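Local coordinates for protein peptidoglycan glycosyltransferase (Burkholderia ambifaria, PDB 5UY7) that is a penicillin-binding protein whose modelled part carries a domain related to the beta-lactamases, a five-stranded antiparallel sheet packed with helices, at residues 260-265 with 352-357; 398-403 with 482-487. All coordinates share one frame; numbering follows the deposited sequence.

Contact 1: residues 260-265 with 352-357; sequences RILTDV and QAPKVG
The short helix 260-263 and the irregular loop 352-357 come closest at Leu262 and Pro354, whose CA atoms stand 7.9 Å apart, and side chains make the contact. Leu262 supplies everything on the helix side. With its CG anti to the carbonyl carbon (chi1 -70°), it extends one of its two methyls, CD2, toward the loop, although its chi2 of 139° lies off the staggered values. That methyl of Leu262 meets Val356 CG2 at 4.0 Å, the two side chains crossing obliquely. Val356 presents the branch that lies between its own backbone N and carbonyl carbon. The same CD2 of Leu262 also touches Pro354, 4.4 Å from its CB. One methyl therefore bears against two loop residues at once. The helix ends with a bond from Asp264 N to Arg260 O of 3.0 Å, and Asp264 is the first residue to leave the helical path. Phe391, near the start of helix 390-401, touches Leu262, Pro354 and Val356 alike, and Phe358 adds a further contact on Leu262. The direct interface is small, 95 Å² over both sides, and wholly apolar. It has no directional bond to fix the register, so its cohesion rests on van der Waals packing of aliphatic groups shared with the aromatic ring of Phe391.

Contact 2: residues 398-403 with 482-487; sequences TAIAHD and VGMAPM
Two hydrogen bonds grip Thr398 OG1, one to Arg395 O and one from Met407 N; this threonine stands two and three residues before Ile400 and Ala401, the residues that meet Met484. The last turn of the helix is completed by His402 N bonding to Thr398 O at 2.8 Å. Met484 reaches this helix end from the strand with CG placed between its backbone N and carbonyl carbon (chi1 61°). Its sulfur rests against Ala401, with Met484 SD 3.7 Å from both CA and CB of that residue. A bend at chi3 (71°) then turns the terminal methyl toward Ile400, where Met484 CE lies 3.8 Å from Ile400 CG2. The side chains of Ile400 and Met484 cross at about a right angle, and all three residues are buried. Arg435 NH1 of helix 428-442 hydrogen-bonds to Ile400 O, and Arg435 also touches Met484, tying that helix to both partners, while Leu438 adds an apolar contact on Met484. Val493 of the adjacent strand 492-499 touches Thr398 and Ala401, and Tyr397 meets Met484, so the C-terminal turn of helix 390-401 packs onto strands 477-485 and 492-499, with helix 428-442 alongside.

How the contacts relate
Both segments of contact 1 come before either segment of contact 2 in the sequence, and all four belong to the same penicillin-binding domain, of the beta-lactamase clan. The contact centres lie 21 Å apart and their nearest atoms about 10 Å, without touching. Helix 390-401 joins them: Phe391 near its start packs against both segments of contact 1, whereas its end forms one side of contact 2. Contact 1 is more peripheral, its centre about 16 Å from the chain centre, against about 9 Å for that of contact 2. Helix 390-401 thus runs between the helix-and-loop pair of contact 1 and the central five-stranded sheet. The side chain of Ile400 comes close to, but does not contact, residues that probably form the SxxK motif expected in this family.

Contact 1: residues 260-265 with 352-357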
ATOM      1  N   ARG A 260     -12.656   8.295   9.838  1.00 32.90           N
ATOM      2  CA  ARG A 260     -12.704   7.944   8.419  1.00 33.77           C
ATOM      3  C   ARG A 260     -11.597   6.974   8.016  1.00 31.78           C
ATOM      4  O   ARG A 260     -11.779   6.188   7.080  1.00 28.59           O
ATOM      5  CB  ARG A 260     -12.637   9.208   7.565  1.00 33.44           C
ATOM      6  CG  ARG A 260     -13.795  10.162   7.816  1.00 40.93           C
ATOM      7  CD  ARG A 260     -13.806  11.322   6.838  1.00 52.16           C
ATOM      8  NE  ARG A 260     -12.610  12.158   6.936  1.00 56.57           N
ATOM      9  CZ  ARG A 260     -12.419  13.101   7.857  1.00 52.04           C
ATOM     10  NH1 ARG A 260     -13.337  13.325   8.788  1.00 58.82           N
ATOM     11  NH2 ARG A 260     -11.302  13.814   7.854  1.00 43.89           N
ATOM     12  N   ILE A 261     -10.445   7.016   8.693  1.00 27.01           N
ATOM     13  CA  ILE A 261      -9.383   6.051   8.415  1.00 24.82           C
ATOM     14  C   ILE A 261      -9.899   4.629   8.546  1.00 25.02           C
ATOM     15  O   ILE A 261      -9.485   3.731   7.801  1.00 25.41           O
ATOM     16  CB  ILE A 261      -8.181   6.280   9.356  1.00 28.98           C
ATOM     17  CG1 ILE A 261      -7.510   7.614   9.061  1.00 36.54           C
ATOM     18  CG2 ILE A 261      -7.176   5.133   9.225  1.00 29.96           C
ATOM     19  CD1 ILE A 261      -6.288   7.880   9.921  1.00 35.80           C
ATOM     20  N   LEU A 262     -10.824   4.402   9.478  1.00 26.26           N
ATOM     21  CA  LEU A 262     -11.376   3.080   9.720  1.00 28.50           C
ATOM     22  C   LEU A 262     -12.718   2.845   9.038  1.00 26.16           C
ATOM     23  O   LEU A 262     -13.063   1.692   8.753  1.00 27.40           O
ATOM     24  CB  LEU A 262     -11.548   2.861  11.226  1.00 30.29           C
ATOM     25  CG  LEU A 262     -10.224   2.721  11.974  1.00 39.54           C
ATOM     26  CD1 LEU A 262     -10.280   3.472  13.286  1.00 47.99           C
ATOM     27  CD2 LEU A 262      -9.926   1.246  12.201  1.00 39.11           C
ATOM     28  N   THR A 263     -13.479   3.898   8.758  1.00 28.31           N
ATOM     29  CA  THR A 263     -14.845   3.704   8.284  1.00 29.13           C
ATOM     30  C   THR A 263     -15.009   3.904   6.786  1.00 33.12           C
ATOM     31  O   THR A 263     -15.910   3.304   6.192  1.00 35.15           O
ATOM     32  CB  THR A 263     -15.808   4.642   9.022  1.00 31.09           C
ATOM     33  OG1 THR A 263     -15.470   6.008   8.747  1.00 33.59           O
ATOM     34  CG2 THR A 263     -15.742   4.400  10.526  1.00 33.08           C
ATOM     35  N   ASP A 264     -14.169   4.713   6.151  1.00 28.28           N
ATOM     36  CA  ASP A 264     -14.348   5.024   4.739  1.00 31.43           C
ATOM     37  C   ASP A 264     -13.627   4.005   3.865  1.00 26.40           C
ATOM     38  O   ASP A 264     -12.440   3.723   4.067  1.00 24.77           O
ATOM     39  CB  ASP A 264     -13.859   6.440   4.438  1.00 31.13           C
ATOM     40  CG  ASP A 264     -14.796   7.508   4.993  1.00 35.57           C
ATOM     41  OD1 ASP A 264     -15.716   7.159   5.767  1.00 45.45           O
ATOM     42  OD2 ASP A 264     -14.622   8.690   4.648  1.00 39.56           O
ATOM     43  N   VAL A 265     -14.345   3.453   2.887  1.00 26.19           N
ATOM     44  CA  VAL A 265     -13.753   2.469   1.995  1.00 25.35           C
ATOM     45  C   VAL A 265     -13.722   3.010   0.574  1.00 24.56           C
ATOM     46  O   VAL A 265     -14.515   3.871   0.181  1.00 28.05           O
ATOM     47  CB  VAL A 265     -14.471   1.103   2.037  1.00 29.76           C
ATOM     48  CG1 VAL A 265     -14.458   0.550   3.447  1.00 30.84           C
ATOM     49  CG2 VAL A 265     -15.880   1.217   1.508  1.00 29.65           C
ATOM     50  N   GLN A 352     -12.701  -7.863   6.059  1.00 29.05           N
ATOM     51  CA  GLN A 352     -12.921  -8.146   7.468  1.00 36.30           C
ATOM     52  C   GLN A 352     -12.696  -6.864   8.248  1.00 29.91           C
ATOM     53  O   GLN A 352     -11.670  -6.199   8.074  1.00 31.86           O
ATOM     54  CB  GLN A 352     -11.972  -9.234   7.966  1.00 40.31           C
ATOM     55  CG  GLN A 352     -11.961 -10.482   7.110  1.00 38.02           C
ATOM     56  CD  GLN A 352     -10.642 -11.214   7.194  1.00 41.54           C
ATOM     57  OE1 GLN A 352     -10.322 -11.823   8.214  1.00 42.95           O
ATOM     58  NE2 GLN A 352      -9.858 -11.143   6.122  1.00 36.87           N
ATOM     59  N   ALA A 353     -13.635  -6.528   9.111  1.00 32.13           N
ATOM     60  CA  ALA A 353     -13.520  -5.284   9.848  1.00 30.12           C
ATOM     61  C   ALA A 353     -12.409  -5.393  10.884  1.00 29.48           C
ATOM     62  O   ALA A 353     -12.358  -6.379  11.633  1.00 36.96           O
ATOM     63  CB  ALA A 353     -14.841  -4.950  10.528  1.00 30.99           C
ATOM     64  N   PRO A 354     -11.511  -4.416  10.964  1.00 32.26           N
ATOM     65  CA  PRO A 354     -10.526  -4.412  12.048  1.00 35.26           C
ATOM     66  C   PRO A 354     -11.217  -4.455  13.403  1.00 36.52           C
ATOM     67  O   PRO A 354     -12.250  -3.817  13.612  1.00 36.10           O
ATOM     68  CB  PRO A 354      -9.775  -3.093  11.843  1.00 39.06           C
ATOM     69  CG  PRO A 354      -9.958  -2.780  10.391  1.00 35.39           C
ATOM     70  CD  PRO A 354     -11.325  -3.284  10.038  1.00 33.73           C
ATOM     71  N   LYS A 355     -10.647  -5.233  14.319  1.00 42.97           N
ATOM     72  CA  LYS A 355     -11.156  -5.352  15.684  1.00 46.09           C
ATOM     73  C   LYS A 355     -10.149  -4.675  16.608  1.00 49.79           C
ATOM     74  O   LYS A 355      -9.374  -5.330  17.307  1.00 56.68           O
ATOM     75  CB  LYS A 355     -11.385  -6.820  16.063  1.00 53.21           C
ATOM     76  N   VAL A 356     -10.163  -3.342  16.605  1.00 39.53           N
ATOM     77  CA  VAL A 356      -9.193  -2.553  17.348  1.00 43.64           C
ATOM     78  C   VAL A 356      -9.855  -1.640  18.371  1.00 47.76           C
ATOM     79  O   VAL A 356      -9.190  -0.777  18.949  1.00 46.15           O
ATOM     80  CB  VAL A 356      -8.287  -1.746  16.396  1.00 48.79           C
ATOM     81  CG1 VAL A 356      -7.562  -2.682  15.451  1.00 53.13           C
ATOM     82  CG2 VAL A 356      -9.103  -0.735  15.612  1.00 50.12           C
ATOM     83  N   GLY A 357     -11.150  -1.818  18.618  1.00 44.48           N
ATOM     84  CA  GLY A 357     -11.818  -1.055  19.651  1.00 42.58           C
ATOM     85  C   GLY A 357     -12.794  -0.033  19.111  1.00 41.71           C
ATOM     86  O   GLY A 357     -13.909   0.095  19.619  1.00 40.57           O
TER

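Contact 2: residues 398-403 with 482-487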
ATOM      1  N   THR A 398       2.205  -4.039   6.344  1.00 16.25           N
ATOM      2  CA  THR A 398       3.140  -4.561   7.336  1.00 16.28           C
ATOM      3  C   THR A 398       3.562  -5.976   6.987  1.00 16.59           C
ATOM      4  O   THR A 398       4.645  -6.393   7.386  1.00 17.64           O
ATOM      5  CB  THR A 398       2.578  -4.528   8.774  1.00 16.58           C
ATOM      6  OG1 THR A 398       1.482  -5.454   8.916  1.00 18.96           O
ATOM      7  CG2 THR A 398       2.153  -3.095   9.167  1.00 18.55           C
ATOM      8  N   ALA A 399       2.746  -6.717   6.225  1.00 15.86           N
ATOM      9  CA  ALA A 399       3.152  -8.060   5.824  1.00 17.87           C
ATOM     10  C   ALA A 399       4.371  -8.004   4.923  1.00 20.12           C
ATOM     11  O   ALA A 399       5.259  -8.853   5.018  1.00 18.09           O
ATOM     12  CB  ALA A 399       2.000  -8.783   5.124  1.00 17.44           C
ATOM     13  N   ILE A 400       4.442  -6.998   4.050  1.00 15.33           N
ATOM     14  CA  ILE A 400       5.602  -6.866   3.183  1.00 13.99           C
ATOM     15  C   ILE A 400       6.781  -6.320   3.970  1.00 13.79           C
ATOM     16  O   ILE A 400       7.929  -6.710   3.742  1.00 15.88           O
ATOM     17  CB  ILE A 400       5.246  -5.968   1.980  1.00 13.39           C
ATOM     18  CG1 ILE A 400       4.226  -6.688   1.090  1.00 17.03           C
ATOM     19  CG2 ILE A 400       6.508  -5.566   1.187  1.00 16.32           C
ATOM     20  CD1 ILE A 400       3.636  -5.781   0.010  1.00 16.81           C
ATOM     21  N   ALA A 401       6.510  -5.429   4.930  1.00 14.19           N
ATOM     22  CA  ALA A 401       7.584  -4.818   5.708  1.00 14.41           C
ATOM     23  C   ALA A 401       8.227  -5.800   6.677  1.00 18.51           C
ATOM     24  O   ALA A 401       9.450  -5.792   6.842  1.00 21.14           O
ATOM     25  CB  ALA A 401       7.043  -3.615   6.488  1.00 15.57           C
ATOM     26  N   HIS A 402       7.418  -6.615   7.349  1.00 16.55           N
ATOM     27  CA  HIS A 402       7.853  -7.489   8.447  1.00 17.36           C
ATOM     28  C   HIS A 402       8.096  -8.912   7.957  1.00 22.36           C
ATOM     29  O   HIS A 402       7.548  -9.877   8.487  1.00 20.29           O
ATOM     30  CB  HIS A 402       6.812  -7.457   9.566  1.00 18.35           C
ATOM     31  CG  HIS A 402       7.258  -8.087  10.855  1.00 22.25           C
ATOM     32  ND1 HIS A 402       7.419  -7.361  12.016  1.00 27.74           N
ATOM     33  CD2 HIS A 402       7.549  -9.372  11.177  1.00 28.05           C
ATOM     34  CE1 HIS A 402       7.805  -8.168  12.990  1.00 25.47           C
ATOM     35  NE2 HIS A 402       7.891  -9.392  12.508  1.00 30.49           N
ATOM     36  N   ASP A 403       8.904  -9.047   6.902  1.00 19.55           N
ATOM     37  CA  ASP A 403       9.395 -10.343   6.434  1.00 21.69           C
ATOM     38  C   ASP A 403       8.267 -11.339   6.164  1.00 18.09           C
ATOM     39  O   ASP A 403       8.406 -12.542   6.401  1.00 19.89           O
ATOM     40  CB  ASP A 403      10.399 -10.926   7.423  1.00 28.96           C
ATOM     41  CG  ASP A 403      11.720 -10.191   7.396  1.00 45.78           C
ATOM     42  OD1 ASP A 403      11.858  -9.261   6.572  1.00 45.11           O
ATOM     43  OD2 ASP A 403      12.614 -10.536   8.193  1.00 54.59           O
ATOM     44  N   VAL A 482       0.815   4.193   0.118  1.00 14.61           N
ATOM     45  CA  VAL A 482       1.255   3.412   1.272  1.00 14.14           C
ATOM     46  C   VAL A 482       2.689   2.955   1.035  1.00 14.93           C
ATOM     47  O   VAL A 482       3.006   2.417  -0.030  1.00 16.26           O
ATOM     48  CB  VAL A 482       0.340   2.204   1.541  1.00 16.69           C
ATOM     49  CG1 VAL A 482       0.737   1.544   2.857  1.00 16.74           C
ATOM     50  CG2 VAL A 482      -1.134   2.644   1.579  1.00 15.46           C
ATOM     51  N   GLY A 483       3.545   3.150   2.030  1.00 14.41           N
ATOM     52  CA  GLY A 483       4.935   2.778   1.869  1.00 14.95           C
ATOM     53  C   GLY A 483       5.585   2.483   3.201  1.00 15.12           C
ATOM     54  O   GLY A 483       4.919   2.413   4.231  1.00 13.46           O
ATOM     55  N   MET A 484       6.906   2.285   3.167  1.00 13.14           N
ATOM     56  CA  MET A 484       7.625   1.858   4.367  1.00 14.92           C
ATOM     57  C   MET A 484       9.048   2.393   4.300  1.00 13.48           C
ATOM     58  O   MET A 484       9.546   2.727   3.224  1.00 15.10           O
ATOM     59  CB  MET A 484       7.606   0.328   4.490  1.00 11.25           C
ATOM     60  CG  MET A 484       8.296  -0.378   3.297  1.00 13.07           C
ATOM     61  SD  MET A 484       7.931  -2.146   3.161  1.00 14.86           S
ATOM     62  CE  MET A 484       6.204  -2.058   2.638  1.00 15.34           C
ATOM     63  N   ALA A 485       9.691   2.507   5.466  1.00 11.60           N
ATOM     64  CA  ALA A 485      10.993   3.159   5.553  1.00 14.50           C
ATOM     65  C   ALA A 485      11.688   2.705   6.825  1.00 14.48           C
ATOM     66  O   ALA A 485      11.022   2.494   7.837  1.00 14.56           O
ATOM     67  CB  ALA A 485      10.842   4.690   5.566  1.00 16.41           C
ATOM     68  N   PRO A 486      13.016   2.569   6.819  1.00 14.27           N
ATOM     69  CA  PRO A 486      13.916   2.667   5.673  1.00 15.52           C
ATOM     70  C   PRO A 486      14.126   1.278   5.099  1.00 20.28           C
ATOM     71  O   PRO A 486      14.068   0.303   5.841  1.00 23.22           O
ATOM     72  CB  PRO A 486      15.206   3.210   6.288  1.00 17.36           C
ATOM     73  CG  PRO A 486      15.223   2.628   7.670  1.00 17.85           C
ATOM     74  CD  PRO A 486      13.767   2.443   8.083  1.00 15.76           C
ATOM     75  N   MET A 487      14.383   1.186   3.825  1.00 14.22           N
ATOM     76  CA  MET A 487      14.744  -0.106   3.276  1.00 15.60           C
ATOM     77  C   MET A 487      16.218  -0.382   3.565  1.00 20.45           C
ATOM     78  O   MET A 487      17.014   0.554   3.724  1.00 19.53           O
ATOM     79  CB  MET A 487      14.482  -0.119   1.775  1.00 15.89           C
ATOM     80  CG  MET A 487      13.033   0.178   1.403  1.00 21.80           C
ATOM     81  SD  MET A 487      11.921  -1.152   1.912  1.00 20.24           S
ATOM     82  CE  MET A 487      10.593  -0.903   0.716  1.00 15.45           C
TER